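Local coordinates for protein dual oxidase maturation factor 1 (Homo sapiens, PDB 7D3F) that may be required for the maturation of functional DUOX1 and for its transport from the endoplasmic reticulum to the plasma membrane, at residues Leu61-Ala66 and Leu189-Ala194; Leu219-Phe224 and Trp252-Thr257; Phe130-Arg133 and Asn137-Glu140. All blocks are in the same frame, centred on the assembly; numbering follows the deposited sequence.

Interaction 1: Leu61-Ala66 and Leu189-Ala194; sequences LFIGAA and LCWLLA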
ATOM      1  N   LEU B  61      14.310  -1.843 -24.215  1.00 74.86           N
ATOM      2  CA  LEU B  61      14.575  -2.438 -22.915  1.00 68.49           C
ATOM      3  C   LEU B  61      15.722  -1.712 -22.239  1.00 70.64           C
ATOM      4  O   LEU B  61      15.579  -1.220 -21.110  1.00 74.21           O
ATOM      5  CB  LEU B  61      14.874  -3.931 -23.062  1.00 66.76           C
ATOM      6  CG  LEU B  61      13.666  -4.817 -23.370  1.00 71.48           C
ATOM      7  CD1 LEU B  61      14.057  -6.287 -23.385  1.00 74.63           C
ATOM      8  CD2 LEU B  61      12.559  -4.564 -22.360  1.00 67.62           C
ATOM      9  N   PHE B  62      16.825  -1.529 -22.973  1.00 71.26           N
ATOM     10  CA  PHE B  62      17.986  -0.866 -22.397  1.00 70.29           C
ATOM     11  C   PHE B  62      17.572   0.466 -21.804  1.00 72.73           C
ATOM     12  O   PHE B  62      17.767   0.711 -20.605  1.00 78.21           O
ATOM     13  CB  PHE B  62      19.072  -0.681 -23.458  1.00 72.21           C
ATOM     14  CG  PHE B  62      20.265   0.095 -22.974  1.00 80.36           C
ATOM     15  CD1 PHE B  62      20.481   1.396 -23.397  1.00 82.50           C
ATOM     16  CD2 PHE B  62      21.164  -0.473 -22.087  1.00 83.13           C
ATOM     17  CE1 PHE B  62      21.579   2.114 -22.953  1.00 83.95           C
ATOM     18  CE2 PHE B  62      22.264   0.240 -21.637  1.00 84.40           C
ATOM     19  CZ  PHE B  62      22.471   1.535 -22.071  1.00 86.49           C
ATOM     20  N   ILE B  63      16.879   1.284 -22.606  1.00 70.61           N
ATOM     21  CA  ILE B  63      16.465   2.605 -22.146  1.00 64.09           C
ATOM     22  C   ILE B  63      15.730   2.472 -20.822  1.00 66.26           C
ATOM     23  O   ILE B  63      16.160   3.011 -19.793  1.00 72.85           O
ATOM     24  CB  ILE B  63      15.598   3.305 -23.205  1.00 63.78           C
ATOM     25  CG1 ILE B  63      16.422   3.602 -24.460  1.00 67.68           C
ATOM     26  CG2 ILE B  63      14.993   4.582 -22.635  1.00 63.21           C
ATOM     27  CD1 ILE B  63      15.608   4.179 -25.599  1.00 72.30           C
ATOM     28  N   GLY B  64      14.675   1.648 -20.815  1.00 64.76           N
ATOM     29  CA  GLY B  64      13.907   1.469 -19.596  1.00 57.30           C
ATOM     30  C   GLY B  64      14.798   1.079 -18.441  1.00 60.73           C
ATOM     31  O   GLY B  64      14.874   1.791 -17.432  1.00 67.85           O
ATOM     32  N   ALA B  65      15.585   0.015 -18.634  1.00 63.79           N
ATOM     33  CA  ALA B  65      16.458  -0.449 -17.569  1.00 60.91           C
ATOM     34  C   ALA B  65      17.333   0.691 -17.089  1.00 62.62           C
ATOM     35  O   ALA B  65      17.340   1.027 -15.895  1.00 69.11           O
ATOM     36  CB  ALA B  65      17.309  -1.622 -18.051  1.00 61.30           C
ATOM     37  N   ALA B  66      17.988   1.370 -18.036  1.00 63.57           N
ATOM     38  CA  ALA B  66      18.900   2.443 -17.673  1.00 62.76           C
ATOM     39  C   ALA B  66      18.194   3.434 -16.766  1.00 63.65           C
ATOM     40  O   ALA B  66      18.637   3.680 -15.635  1.00 71.76           O
ATOM     41  CB  ALA B  66      19.432   3.133 -18.929  1.00 66.27           C
ATOM     42  N   LEU B 189       7.764   7.099 -17.209  1.00 64.59           N
ATOM     43  CA  LEU B 189       6.374   7.076 -17.652  1.00 58.82           C
ATOM     44  C   LEU B 189       6.266   7.412 -19.135  1.00 63.18           C
ATOM     45  O   LEU B 189       5.484   6.793 -19.870  1.00 73.32           O
ATOM     46  CB  LEU B 189       5.541   8.047 -16.815  1.00 65.53           C
ATOM     47  CG  LEU B 189       4.060   8.178 -17.181  1.00 72.54           C
ATOM     48  CD1 LEU B 189       3.186   7.973 -15.955  1.00 72.69           C
ATOM     49  CD2 LEU B 189       3.784   9.532 -17.818  1.00 69.68           C
ATOM     50  N   CYS B 190       7.047   8.394 -19.594  1.00 65.48           N
ATOM     51  CA  CYS B 190       7.053   8.734 -21.013  1.00 66.06           C
ATOM     52  C   CYS B 190       7.596   7.584 -21.852  1.00 65.99           C
ATOM     53  O   CYS B 190       7.137   7.361 -22.976  1.00 75.74           O
ATOM     54  CB  CYS B 190       7.866  10.007 -21.246  1.00 65.55           C
ATOM     55  SG  CYS B 190       7.138  11.502 -20.535  1.00 93.48           S
ATOM     56  N   TRP B 191       8.579   6.849 -21.327  1.00 64.15           N
ATOM     57  CA  TRP B 191       9.086   5.671 -22.026  1.00 63.59           C
ATOM     58  C   TRP B 191       8.011   4.598 -22.146  1.00 69.75           C
ATOM     59  O   TRP B 191       7.860   3.973 -23.204  1.00 73.72           O
ATOM     60  CB  TRP B 191      10.316   5.123 -21.299  1.00 62.53           C
ATOM     61  CG  TRP B 191      10.769   3.778 -21.787  1.00 60.97           C
ATOM     62  CD1 TRP B 191      11.523   3.519 -22.894  1.00 64.71           C
ATOM     63  CD2 TRP B 191      10.507   2.508 -21.175  1.00 60.76           C
ATOM     64  NE1 TRP B 191      11.742   2.168 -23.014  1.00 64.57           N
ATOM     65  CE2 TRP B 191      11.129   1.525 -21.970  1.00 61.79           C
ATOM     66  CE3 TRP B 191       9.806   2.107 -20.034  1.00 62.55           C
ATOM     67  CZ2 TRP B 191      11.071   0.168 -21.661  1.00 63.86           C
ATOM     68  CZ3 TRP B 191       9.750   0.758 -19.728  1.00 59.01           C
ATOM     69  CH2 TRP B 191      10.378  -0.195 -20.539  1.00 58.48           C
ATOM     70  N   LEU B 192       7.256   4.371 -21.068  1.00 70.29           N
ATOM     71  CA  LEU B 192       6.147   3.421 -21.124  1.00 67.71           C
ATOM     72  C   LEU B 192       5.121   3.843 -22.169  1.00 72.74           C
ATOM     73  O   LEU B 192       4.656   3.024 -22.972  1.00 79.07           O
ATOM     74  CB  LEU B 192       5.488   3.300 -19.749  1.00 62.03           C
ATOM     75  CG  LEU B 192       6.207   2.508 -18.659  1.00 62.30           C
ATOM     76  CD1 LEU B 192       5.478   2.666 -17.334  1.00 61.24           C
ATOM     77  CD2 LEU B 192       6.301   1.042 -19.043  1.00 66.47           C
ATOM     78  N   LEU B 193       4.765   5.130 -22.176  1.00 71.24           N
ATOM     79  CA  LEU B 193       3.783   5.620 -23.139  1.00 69.72           C
ATOM     80  C   LEU B 193       4.305   5.519 -24.569  1.00 75.69           C
ATOM     81  O   LEU B 193       3.545   5.193 -25.487  1.00 86.65           O
ATOM     82  CB  LEU B 193       3.389   7.057 -22.801  1.00 71.27           C
ATOM     83  CG  LEU B 193       2.575   7.207 -21.513  1.00 78.78           C
ATOM     84  CD1 LEU B 193       2.160   8.653 -21.295  1.00 80.33           C
ATOM     85  CD2 LEU B 193       1.357   6.294 -21.539  1.00 81.24           C
ATOM     86  N   ALA B 194       5.593   5.802 -24.778  1.00 71.90           N
ATOM     87  CA  ALA B 194       6.179   5.672 -26.108  1.00 73.37           C
ATOM     88  C   ALA B 194       6.157   4.225 -26.578  1.00 77.52           C
ATOM     89  O   ALA B 194       5.841   3.948 -27.741  1.00 88.18           O
ATOM     90  CB  ALA B 194       7.608   6.213 -26.107  1.00 72.81           C
TER
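Gly-64 puts its CA over the middle of one face of the Trp-191 indole. That CA of Gly-64 sits 3.7 Å from the centroid of the six-membered ring of Trp-191 and only 13° off the ring normal, a CH-pi contact over the face. The backbone follows the same surface, with Gly-64 N 3.7 Å from Trp-191 CE2. One residue earlier, Ile-63 meets the pyrrole end of the ring. The CG2 methyl of Ile-63 comes within 3.6 Å of Trp-191 CD1, and Ile-63 CB is 4.0 Å from Trp-191 NE1.

Trp-191 holds CG opposite its backbone N (chi1 170°), which sends the indole out across the gap between the helices. Ile-63 has CG2 opposite its backbone N, and that branch reaches Trp-191 CD1. The two helices run in roughly opposite directions, their closest CA atoms being those of Gly-64 and Trp-191, 6.8 Å apart.

Further out, Trp-191 NE1 makes a weak hydrogen bond to Ser-60 O, a full turn before Gly-64, a modest polar tie to the same helix the indole packs against. The Phe-188 ring meets the indole at about 30° between planes, and Trp-191 O accepts from Asn-195 ND2. Around the pair, Leu-61 packs against helix 22-41, Ile-63 also touches Cys-261 of helix 249-274, and Cys-190 reaches Thr-213 and Phe-216 of helix 203-229.

Chemically, then, two predicted transmembrane helices are joined by an aromatic face laid on glycine backbone and flanked by an isoleucine methyl. Van der Waals and CH-pi attraction carry the contact, and the bond from NE1 gives the indole's polar N-H a carbonyl partner, though a weak one, within a buried, largely apolar setting.

Interaction 2: Leu219-Phe224 and Trp252-Thr257; sequences LALLFF and WITLTT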
ATOM      1  N   LEU B 219      16.822  17.023 -18.606  1.00 59.18           N
ATOM      2  CA  LEU B 219      16.400  17.975 -17.584  1.00 61.81           C
ATOM      3  C   LEU B 219      16.784  17.498 -16.190  1.00 64.57           C
ATOM      4  O   LEU B 219      17.180  18.304 -15.342  1.00 73.08           O
ATOM      5  CB  LEU B 219      14.892  18.215 -17.672  1.00 62.25           C
ATOM      6  CG  LEU B 219      14.401  19.065 -18.845  1.00 65.67           C
ATOM      7  CD1 LEU B 219      12.895  19.262 -18.769  1.00 66.47           C
ATOM      8  CD2 LEU B 219      15.122  20.404 -18.875  1.00 61.22           C
ATOM      9  N   ALA B 220      16.656  16.195 -15.931  1.00 62.46           N
ATOM     10  CA  ALA B 220      17.116  15.651 -14.657  1.00 54.60           C
ATOM     11  C   ALA B 220      18.613  15.860 -14.488  1.00 58.81           C
ATOM     12  O   ALA B 220      19.078  16.262 -13.411  1.00 69.42           O
ATOM     13  CB  ALA B 220      16.764  14.166 -14.561  1.00 51.94           C
ATOM     14  N   LEU B 221      19.384  15.608 -15.550  1.00 57.20           N
ATOM     15  CA  LEU B 221      20.820  15.871 -15.509  1.00 55.09           C
ATOM     16  C   LEU B 221      21.105  17.331 -15.172  1.00 59.51           C
ATOM     17  O   LEU B 221      21.924  17.634 -14.294  1.00 64.63           O
ATOM     18  CB  LEU B 221      21.457  15.517 -16.850  1.00 56.85           C
ATOM     19  CG  LEU B 221      22.072  14.136 -17.041  1.00 62.08           C
ATOM     20  CD1 LEU B 221      23.290  14.280 -17.922  1.00 63.38           C
ATOM     21  CD2 LEU B 221      22.443  13.517 -15.713  1.00 61.88           C
ATOM     22  N   LEU B 222      20.441  18.247 -15.880  1.00 62.06           N
ATOM     23  CA  LEU B 222      20.698  19.670 -15.691  1.00 60.78           C
ATOM     24  C   LEU B 222      20.321  20.118 -14.286  1.00 59.42           C
ATOM     25  O   LEU B 222      21.058  20.884 -13.654  1.00 68.64           O
ATOM     26  CB  LEU B 222      19.936  20.480 -16.741  1.00 62.09           C
ATOM     27  CG  LEU B 222      20.198  21.987 -16.784  1.00 70.51           C
ATOM     28  CD1 LEU B 222      20.445  22.438 -18.215  1.00 75.98           C
ATOM     29  CD2 LEU B 222      19.036  22.754 -16.175  1.00 71.36           C
ATOM     30  N   PHE B 223      19.177  19.651 -13.777  1.00 57.45           N
ATOM     31  CA  PHE B 223      18.769  20.028 -12.429  1.00 62.08           C
ATOM     32  C   PHE B 223      19.751  19.499 -11.394  1.00 61.37           C
ATOM     33  O   PHE B 223      20.112  20.217 -10.454  1.00 70.65           O
ATOM     34  CB  PHE B 223      17.357  19.525 -12.130  1.00 60.91           C
ATOM     35  CG  PHE B 223      16.763  20.111 -10.874  1.00 66.64           C
ATOM     36  CD1 PHE B 223      15.885  21.180 -10.944  1.00 69.25           C
ATOM     37  CD2 PHE B 223      17.095  19.604  -9.627  1.00 65.30           C
ATOM     38  CE1 PHE B 223      15.343  21.726  -9.794  1.00 71.79           C
ATOM     39  CE2 PHE B 223      16.561  20.150  -8.475  1.00 69.14           C
ATOM     40  CZ  PHE B 223      15.682  21.209  -8.559  1.00 68.17           C
ATOM     41  N   PHE B 224      20.190  18.246 -11.540  1.00 57.77           N
ATOM     42  CA  PHE B 224      21.148  17.701 -10.586  1.00 51.36           C
ATOM     43  C   PHE B 224      22.443  18.502 -10.603  1.00 58.25           C
ATOM     44  O   PHE B 224      22.976  18.864  -9.546  1.00 64.72           O
ATOM     45  CB  PHE B 224      21.420  16.225 -10.885  1.00 49.78           C
ATOM     46  CG  PHE B 224      22.251  15.540  -9.836  1.00 52.59           C
ATOM     47  CD1 PHE B 224      21.657  15.011  -8.702  1.00 52.07           C
ATOM     48  CD2 PHE B 224      23.624  15.431  -9.980  1.00 52.83           C
ATOM     49  CE1 PHE B 224      22.416  14.383  -7.732  1.00 46.84           C
ATOM     50  CE2 PHE B 224      24.389  14.805  -9.013  1.00 47.85           C
ATOM     51  CZ  PHE B 224      23.783  14.281  -7.889  1.00 50.04           C
ATOM     52  N   TRP B 252      26.738   9.932 -16.276  1.00 63.30           N
ATOM     53  CA  TRP B 252      27.083   9.755 -17.682  1.00 57.79           C
ATOM     54  C   TRP B 252      26.153   8.767 -18.375  1.00 61.57           C
ATOM     55  O   TRP B 252      25.869   8.921 -19.569  1.00 71.04           O
ATOM     56  CB  TRP B 252      28.541   9.315 -17.810  1.00 59.29           C
ATOM     57  CG  TRP B 252      29.493  10.261 -17.139  1.00 59.50           C
ATOM     58  CD1 TRP B 252      30.281  10.001 -16.058  1.00 61.70           C
ATOM     59  CD2 TRP B 252      29.738  11.627 -17.496  1.00 60.83           C
ATOM     60  NE1 TRP B 252      31.010  11.116 -15.724  1.00 63.80           N
ATOM     61  CE2 TRP B 252      30.696  12.128 -16.592  1.00 60.27           C
ATOM     62  CE3 TRP B 252      29.246  12.472 -18.495  1.00 65.65           C
ATOM     63  CZ2 TRP B 252      31.170  13.438 -16.656  1.00 63.41           C
ATOM     64  CZ3 TRP B 252      29.718  13.771 -18.557  1.00 64.73           C
ATOM     65  CH2 TRP B 252      30.670  14.241 -17.645  1.00 64.21           C
ATOM     66  N   ILE B 253      25.671   7.752 -17.653  1.00 60.08           N
ATOM     67  CA  ILE B 253      24.674   6.848 -18.219  1.00 58.33           C
ATOM     68  C   ILE B 253      23.392   7.607 -18.529  1.00 63.37           C
ATOM     69  O   ILE B 253      22.783   7.422 -19.591  1.00 71.18           O
ATOM     70  CB  ILE B 253      24.420   5.662 -17.270  1.00 57.61           C
ATOM     71  CG1 ILE B 253      25.610   4.701 -17.288  1.00 59.05           C
ATOM     72  CG2 ILE B 253      23.144   4.928 -17.653  1.00 56.69           C
ATOM     73  CD1 ILE B 253      25.474   3.542 -16.324  1.00 59.69           C
ATOM     74  N   THR B 254      22.965   8.482 -17.615  1.00 61.62           N
ATOM     75  CA  THR B 254      21.804   9.322 -17.884  1.00 55.51           C
ATOM     76  C   THR B 254      22.050  10.216 -19.090  1.00 62.21           C
ATOM     77  O   THR B 254      21.165  10.386 -19.935  1.00 68.51           O
ATOM     78  CB  THR B 254      21.470  10.173 -16.659  1.00 57.64           C
ATOM     79  OG1 THR B 254      21.648   9.398 -15.470  1.00 68.47           O
ATOM     80  CG2 THR B 254      20.030  10.663 -16.729  1.00 54.71           C
ATOM     81  N   LEU B 255      23.253  10.790 -19.188  1.00 65.06           N
ATOM     82  CA  LEU B 255      23.580  11.645 -20.325  1.00 60.68           C
ATOM     83  C   LEU B 255      23.455  10.887 -21.640  1.00 63.37           C
ATOM     84  O   LEU B 255      22.774  11.340 -22.568  1.00 70.71           O
ATOM     85  CB  LEU B 255      24.994  12.207 -20.168  1.00 64.22           C
ATOM     86  CG  LEU B 255      25.483  13.116 -21.297  1.00 65.24           C
ATOM     87  CD1 LEU B 255      24.541  14.294 -21.487  1.00 61.04           C
ATOM     88  CD2 LEU B 255      26.900  13.598 -21.025  1.00 63.90           C
ATOM     89  N   THR B 256      24.106   9.726 -21.736  1.00 63.31           N
ATOM     90  CA  THR B 256      24.101   8.993 -22.996  1.00 65.39           C
ATOM     91  C   THR B 256      22.708   8.464 -23.325  1.00 69.91           C
ATOM     92  O   THR B 256      22.296   8.487 -24.490  1.00 80.16           O
ATOM     93  CB  THR B 256      25.134   7.860 -22.974  1.00 69.35           C
ATOM     94  OG1 THR B 256      25.112   7.166 -24.228  1.00 84.10           O
ATOM     95  CG2 THR B 256      24.859   6.871 -21.855  1.00 69.19           C
ATOM     96  N   THR B 257      21.952   8.014 -22.318  1.00 67.84           N
ATOM     97  CA  THR B 257      20.609   7.508 -22.583  1.00 66.99           C
ATOM     98  C   THR B 257      19.670   8.626 -23.021  1.00 69.82           C
ATOM     99  O   THR B 257      18.874   8.447 -23.952  1.00 78.30           O
ATOM    100  CB  THR B 257      20.061   6.797 -21.346  1.00 71.46           C
ATOM    101  OG1 THR B 257      20.995   5.798 -20.917  1.00 77.00           O
ATOM    102  CG2 THR B 257      18.730   6.130 -21.663  1.00 72.21           C
TER
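Leu-221 reaches out from helix 203-229 and divides its two methyls between neighbouring residues of helix 249-274. Leu-221 CD1 lies 3.5 Å from Leu-255 CB and also touches Leu-255 CD1. On the other branch, Leu-221 CD2 is 3.6 Å from Thr-254 CB. Leu-221 stands roughly perpendicular to Leu-255, whereas it and Thr-254 pass one another pointing opposite ways.

The Thr-254 hydroxyl is turned to its own helix, and carbon faces the leucine. OG1 turns back beside the backbone N (chi1 -39°) and bonds to Ala-250 O, while Thr-254 CG2 packs 3.9 Å from Leu-221 CD2. Thr-257 OG1 likewise bonds to Ile-253 O, 2.8 Å away. Trp-76, in a loop, touches both Leu-221 and Thr-254.

The helices run in roughly opposite directions, and Leu-221 and Leu-255 form the closest CA pair at 7.0 Å. A leucine packed on threonine and leucine carbons, with threonine hydroxyls bonded to carbonyls a turn back, is consistent with neighbouring helices of a transmembrane bundle, as both are predicted to be.

Interaction 3: Phe130-Arg133 and Asn137-Glu140; sequences FTWR and NYAE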
ATOM      1  N   PHE B 130      22.781   6.008   4.061  1.00 46.24           N
ATOM      2  CA  PHE B 130      22.096   7.029   4.847  1.00 42.03           C
ATOM      3  C   PHE B 130      21.167   7.776   3.900  1.00 46.75           C
ATOM      4  O   PHE B 130      21.634   8.481   3.000  1.00 57.71           O
ATOM      5  CB  PHE B 130      23.092   7.976   5.514  1.00 43.22           C
ATOM      6  CG  PHE B 130      24.024   7.294   6.472  1.00 42.33           C
ATOM      7  CD1 PHE B 130      25.215   6.743   6.030  1.00 44.24           C
ATOM      8  CD2 PHE B 130      23.708   7.202   7.817  1.00 38.48           C
ATOM      9  CE1 PHE B 130      26.074   6.114   6.910  1.00 43.47           C
ATOM     10  CE2 PHE B 130      24.562   6.576   8.701  1.00 42.28           C
ATOM     11  CZ  PHE B 130      25.747   6.030   8.249  1.00 47.26           C
ATOM     12  N   THR B 131      19.864   7.608   4.089  1.00 48.89           N
ATOM     13  CA  THR B 131      18.868   8.112   3.155  1.00 51.71           C
ATOM     14  C   THR B 131      18.246   9.403   3.669  1.00 55.01           C
ATOM     15  O   THR B 131      17.908   9.519   4.851  1.00 61.98           O
ATOM     16  CB  THR B 131      17.770   7.073   2.915  1.00 55.71           C
ATOM     17  OG1 THR B 131      17.185   6.694   4.167  1.00 62.19           O
ATOM     18  CG2 THR B 131      18.341   5.842   2.231  1.00 59.63           C
ATOM     19  N   TRP B 132      18.098  10.374   2.768  1.00 55.29           N
ATOM     20  CA  TRP B 132      17.395  11.618   3.054  1.00 50.96           C
ATOM     21  C   TRP B 132      16.096  11.729   2.264  1.00 59.21           C
ATOM     22  O   TRP B 132      15.613  12.841   2.025  1.00 71.04           O
ATOM     23  CB  TRP B 132      18.294  12.820   2.766  1.00 53.24           C
ATOM     24  CG  TRP B 132      18.939  12.783   1.418  1.00 45.26           C
ATOM     25  CD1 TRP B 132      18.314  12.839   0.207  1.00 49.68           C
ATOM     26  CD2 TRP B 132      20.341  12.698   1.142  1.00 43.94           C
ATOM     27  NE1 TRP B 132      19.240  12.783  -0.807  1.00 48.11           N
ATOM     28  CE2 TRP B 132      20.492  12.697  -0.258  1.00 44.47           C
ATOM     29  CE3 TRP B 132      21.483  12.618   1.944  1.00 46.60           C
ATOM     30  CZ2 TRP B 132      21.739  12.620  -0.873  1.00 49.80           C
ATOM     31  CZ3 TRP B 132      22.718  12.542   1.333  1.00 50.92           C
ATOM     32  CH2 TRP B 132      22.837  12.544  -0.062  1.00 52.59           C
ATOM     33  N   ARG B 133      15.530  10.600   1.844  1.00 62.64           N
ATOM     34  CA  ARG B 133      14.287  10.622   1.088  1.00 68.53           C
ATOM     35  C   ARG B 133      13.159  11.202   1.931  1.00 81.01           C
ATOM     36  O   ARG B 133      13.187  11.160   3.164  1.00 87.96           O
ATOM     37  CB  ARG B 133      13.918   9.214   0.617  1.00 69.33           C
ATOM     38  CG  ARG B 133      14.578   8.805  -0.688  1.00 75.96           C
ATOM     39  CD  ARG B 133      14.166   7.404  -1.118  1.00 79.80           C
ATOM     40  NE  ARG B 133      14.776   6.367  -0.290  1.00 84.35           N
ATOM     41  CZ  ARG B 133      14.164   5.757   0.721  1.00 89.85           C
ATOM     42  NH1 ARG B 133      12.916   6.076   1.035  1.00 86.01           N
ATOM     43  NH2 ARG B 133      14.800   4.825   1.418  1.00 88.30           N
ATOM     44  N   ASN B 137      14.119  10.399   8.136  1.00 70.74           N
ATOM     45  CA  ASN B 137      14.845  11.371   8.945  1.00 65.89           C
ATOM     46  C   ASN B 137      16.328  11.021   8.906  1.00 64.04           C
ATOM     47  O   ASN B 137      16.743   9.990   9.446  1.00 66.57           O
ATOM     48  CB  ASN B 137      14.318  11.388  10.379  1.00 66.75           C
ATOM     49  CG  ASN B 137      14.624  12.688  11.099  1.00 71.79           C
ATOM     50  OD1 ASN B 137      15.625  12.799  11.808  1.00 78.01           O
ATOM     51  ND2 ASN B 137      13.759  13.680  10.920  1.00 74.91           N
ATOM     52  N   TYR B 138      17.125  11.877   8.258  1.00 60.15           N
ATOM     53  CA  TYR B 138      18.559  11.623   8.167  1.00 51.55           C
ATOM     54  C   TYR B 138      19.220  11.682   9.539  1.00 55.47           C
ATOM     55  O   TYR B 138      20.127  10.894   9.834  1.00 64.10           O
ATOM     56  CB  TYR B 138      19.217  12.622   7.215  1.00 53.02           C
ATOM     57  CG  TYR B 138      20.644  12.266   6.855  1.00 47.41           C
ATOM     58  CD1 TYR B 138      20.933  11.586   5.682  1.00 47.07           C
ATOM     59  CD2 TYR B 138      21.701  12.606   7.692  1.00 50.08           C
ATOM     60  CE1 TYR B 138      22.231  11.257   5.348  1.00 49.07           C
ATOM     61  CE2 TYR B 138      23.002  12.277   7.370  1.00 42.49           C
ATOM     62  CZ  TYR B 138      23.261  11.603   6.197  1.00 47.39           C
ATOM     63  OH  TYR B 138      24.557  11.274   5.872  1.00 55.73           O
ATOM     64  N   ALA B 139      18.792  12.625  10.381  1.00 53.86           N
ATOM     65  CA  ALA B 139      19.372  12.747  11.715  1.00 50.31           C
ATOM     66  C   ALA B 139      19.116  11.495  12.544  1.00 59.33           C
ATOM     67  O   ALA B 139      19.997  11.040  13.283  1.00 65.87           O
ATOM     68  CB  ALA B 139      18.814  13.985  12.417  1.00 48.88           C
ATOM     69  N   GLU B 140      17.915  10.923  12.432  1.00 58.53           N
ATOM     70  CA  GLU B 140      17.614   9.685  13.143  1.00 55.09           C
ATOM     71  C   GLU B 140      18.507   8.545  12.672  1.00 57.34           C
ATOM     72  O   GLU B 140      19.002   7.757  13.486  1.00 63.97           O
ATOM     73  CB  GLU B 140      16.140   9.323  12.964  1.00 64.87           C
ATOM     74  CG  GLU B 140      15.763   7.969  13.540  1.00 79.64           C
ATOM     75  CD  GLU B 140      14.351   7.554  13.177  1.00100.85           C
ATOM     76  OE1 GLU B 140      13.558   8.430  12.770  1.00105.12           O
ATOM     77  OE2 GLU B 140      14.037   6.351  13.291  1.00106.28           O
TER
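The ring of Tyr-138 slots against the chain of Phe-130 to Trp-132, using its CD1-CE1 side. Tyr-138 CE1 meets Phe-130 CB at 3.4 Å; on another side Tyr-138 CE1 is 3.7 Å from Trp-132 CE3. Further back along the ring, Tyr-138 CD1 is 3.8 Å from Thr-131 O, so backbone as well as side chains line the site.

Each aromatic gets there by a different conformation. Tyr-138 sets its CG away from the backbone N (chi1 -169°), which carries the ring from the start of helix 138-148 back over the end of strand 122-131. With CG lodged between backbone N and carbonyl carbon (chi1 50°), the Trp-132 indole runs beside the tyrosine in the same direction, and Tyr-138 CE1 sits at the indole edge, near its plane. Phe-130 begins toward the tyrosine but its ring leads off to Val-154 and Ala-158 of helix 152-160, leaving CB to do most of the touching; the two side chains cross obliquely, with Tyr-138 OH 4.1 Å from Phe-130 CG.

Outside partners take the polar ends. Tyr-138 OH bonds to Ala-158 O, Trp-132 NE1 to Leu-105 O, and Thr-131 OG1 to Glu-141 OE1, which adds a second tie between the strand and the helix.

Asn-137 caps the helix. Asn-137 OD1 accepts from Glu-140 N at 3.0 Å, in the carbonyl plane and on a lone pair, with 144° at the hydrogen. This is an asparagine N-cap at a short strand-to-helix connection: the strand leaves the antiparallel sheet of the predicted extracellular region, the chain turns over residues 132-137, and the first residue of the new helix folds its aromatic ring back onto the strand end.

In the fold
From the N terminus, interaction 1 opens on helix 50-72 and closes only at helix 169-199, enclosing most of the extracellular sheet. Interaction 3 is nested inside that long loop, closing a short turn from strand 122-131 into helix 138-148. Helix 203-229 follows helix 169-199 directly, and interaction 2 then opens, closing at helix 249-274 after a link that includes strands 236-238 and 241-247 of the same sheet. Interactions 1 and 2 are in series along the chain but touch in space, Ala-66 packing on Thr-257, so together they join four predicted membrane helices. Interaction 3 stays apart, its nearest atoms about 7 Å from interaction 2.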